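Side-chain contact in 2-hydroxychromene-2-carboxylate isomerase (Pseudomonas putida, PDB 2IMF), which catalyses the reversible, glutathione-dependent isomerisation of 2-hydroxychromene-2-carboxylate to trans-O-hydroxybenzylidenepyruvate in naphthalene breakdown: residues D55-V58 against K59-L63. Residues are numbered along the deposited sequence; the frame is centred on the assembly and turned at random.
Sequences DLKV and KLDYL. With GSH (glutathione), chain E.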
loop_
_atom_site.group_PDB
_atom_site.type_symbol
_atom_site.label_atom_id
_atom_site.label_comp_id
_atom_site.label_asym_id
_atom_site.label_seq_id
_atom_site.Cartn_x
_atom_site.Cartn_y
_atom_site.Cartn_z
ATOM N N ASP A 55 3.080 -10.489 -11.845
ATOM C CA ASP A 55 3.333 -10.653 -13.286
ATOM C C ASP A 55 3.694 -9.341 -13.984
ATOM O O ASP A 55 3.792 -9.300 -15.206
ATOM C CB ASP A 55 2.123 -11.368 -13.886
ATOM C CG ASP A 55 1.979 -12.795 -13.323
ATOM O OD1 ASP A 55 2.995 -13.545 -13.268
ATOM O OD2 ASP A 55 0.889 -13.159 -12.869
ATOM N N LEU A 56 3.949 -8.275 -13.205
ATOM C CA LEU A 56 4.316 -6.957 -13.763
ATOM C C LEU A 56 5.728 -6.623 -13.326
ATOM O O LEU A 56 5.919 -6.148 -12.222
ATOM C CB LEU A 56 3.360 -5.869 -13.258
ATOM C CG LEU A 56 1.875 -6.103 -13.594
ATOM C CD1 LEU A 56 0.968 -5.071 -12.916
ATOM C CD2 LEU A 56 1.770 -5.996 -15.080
ATOM N N LYS A 57 6.723 -6.903 -14.168
ATOM C CA LYS A 57 8.094 -6.940 -13.729
ATOM C C LYS A 57 8.543 -5.642 -13.105
ATOM O O LYS A 57 9.199 -5.644 -12.075
ATOM C CB LYS A 57 9.004 -7.243 -14.940
ATOM C CG LYS A 57 10.340 -7.749 -14.439
ATOM C CD LYS A 57 11.500 -7.428 -15.356
ATOM C CE LYS A 57 12.799 -7.505 -14.550
ATOM N NZ LYS A 57 13.709 -6.375 -14.903
ATOM N N VAL A 58 8.246 -4.508 -13.751
ATOM C CA VAL A 58 8.708 -3.247 -13.194
ATOM C C VAL A 58 8.138 -2.991 -11.798
ATOM O O VAL A 58 8.862 -2.551 -10.904
ATOM C CB VAL A 58 8.375 -2.072 -14.083
ATOM C CG1 VAL A 58 8.594 -0.697 -13.414
ATOM C CG2 VAL A 58 9.268 -2.134 -15.298
ATOM N N LYS A 59 6.871 -3.282 -11.574
ATOM C CA LYS A 59 6.290 -3.115 -10.197
ATOM C C LYS A 59 6.836 -4.167 -9.208
ATOM O O LYS A 59 7.143 -3.847 -8.047
ATOM C CB LYS A 59 4.748 -3.223 -10.332
ATOM C CG LYS A 59 4.043 -2.828 -9.020
ATOM C CD LYS A 59 2.576 -2.562 -9.209
ATOM C CE LYS A 59 1.938 -2.362 -7.826
ATOM N NZ LYS A 59 0.405 -2.311 -8.049
ATOM N N LEU A 60 6.933 -5.428 -9.671
ATOM C CA LEU A 60 7.520 -6.455 -8.810
ATOM C C LEU A 60 8.938 -6.139 -8.383
ATOM O O LEU A 60 9.362 -6.318 -7.200
ATOM C CB LEU A 60 7.486 -7.816 -9.461
ATOM C CG LEU A 60 8.002 -8.990 -8.636
ATOM C CD1 LEU A 60 7.159 -9.142 -7.333
ATOM C CD2 LEU A 60 7.871 -10.285 -9.480
ATOM N N ASP A 61 9.712 -5.572 -9.309
ATOM C CA ASP A 61 11.059 -5.169 -8.948
ATOM C C ASP A 61 11.067 -4.184 -7.781
ATOM O O ASP A 61 11.849 -4.271 -6.804
ATOM C CB ASP A 61 11.792 -4.531 -10.127
ATOM C CG ASP A 61 12.297 -5.549 -11.146
ATOM O OD1 ASP A 61 12.288 -6.743 -10.913
ATOM O OD2 ASP A 61 12.575 -5.059 -12.275
ATOM N N TYR A 62 10.162 -3.202 -7.824
ATOM C CA TYR A 62 10.035 -2.279 -6.683
ATOM C C TYR A 62 9.472 -2.991 -5.421
ATOM O O TYR A 62 9.955 -2.702 -4.310
ATOM C CB TYR A 62 9.053 -1.136 -7.077
ATOM C CG TYR A 62 8.608 -0.348 -5.860
ATOM C CD1 TYR A 62 9.447 0.590 -5.237
ATOM C CD2 TYR A 62 7.385 -0.651 -5.211
ATOM C CE1 TYR A 62 9.033 1.288 -4.116
ATOM C CE2 TYR A 62 7.030 0.018 -4.061
ATOM C CZ TYR A 62 7.821 0.987 -3.570
ATOM O OH TYR A 62 7.478 1.616 -2.411
ATOM N N LEU A 63 8.460 -3.833 -5.602
ATOM C CA LEU A 63 7.894 -4.485 -4.411
ATOM C C LEU A 63 8.922 -5.308 -3.702
ATOM O O LEU A 63 8.932 -5.417 -2.492
ATOM C CB LEU A 63 6.665 -5.319 -4.771
ATOM C CG LEU A 63 5.499 -4.517 -5.327
ATOM C CD1 LEU A 63 4.392 -5.448 -5.836
ATOM C CD2 LEU A 63 4.968 -3.605 -4.212
HETATM N N1 GSH E . -0.629 2.315 -0.422
HETATM C CA1 GSH E . -0.645 3.509 -1.206
HETATM C C1 GSH E . -0.532 4.790 -0.459
HETATM O O11 GSH E . -0.265 5.830 -1.066
HETATM O O12 GSH E . -0.955 4.636 0.708
HETATM C CB1 GSH E . -1.401 3.368 -2.521
HETATM C CG1 GSH E . -1.025 4.315 -3.660
HETATM C CD1 GSH E . -1.870 4.039 -4.873
HETATM O OE1 GSH E . -2.776 3.068 -4.829
HETATM N N2 GSH E . -1.731 4.773 -5.952
HETATM C CA2 GSH E . -2.372 4.480 -7.227
HETATM C C2 GSH E . -1.483 3.848 -8.207
HETATM O O2 GSH E . -0.243 4.358 -8.369
HETATM C CB2 GSH E . -2.897 5.828 -7.817
HETATM S SG2 GSH E . -4.324 6.498 -6.879
HETATM N N3 GSH E . -1.862 2.800 -8.877
HETATM C CA3 GSH E . -0.879 2.068 -9.676
HETATM C C3 GSH E . -0.757 0.667 -9.121
HETATM O O31 GSH E . 0.066 -0.095 -9.659
HETATM O O32 GSH E . -1.525 0.285 -8.177
#
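The first turn of helix 57-74, at the subunit interface of this kappa-class glutathione transferase, is stitched by an i to i+4 salt bridge between Lys57 and Asp61. Leu56 is the N-cap residue, and its carbonyl O takes the amide N of Leu60 at 2.8 Å in a nearly straight hydrogen bond (N-H...O 176°). Asp61 is held through both backbone and side chain: its N reaches Lys57 O at 2.8 Å, while OD2 offers the syn lone pair to Lys57 NZ at 3.2 Å. With CG anti to the backbone N (chi1 -161°), the Lys57 chain runs past the carboxylate, CE 3.3 Å from Asp61 OD2, and the turn at chi4 sets only NZ. Replacing Asp61 by alanine is likely to leave the Lys57 ammonium without its mate and its chain freer to turn. Lys59 extends elsewhere, and its NZ bonds the glutathione carboxylate oxygen O31 at 2.8 Å and also Asn53 OD1. Leu60 touches bound 4-(2-methoxyphenyl)-2-oxobut-3-enoic acid, which resembles the product, whereas Tyr62 OH bonds Trp179 N of the second subunit. Lys57 and Asp61 thus pair along one face of the turn, while buried Lys59 points from another toward glutathione and probably helps balance its negative charge.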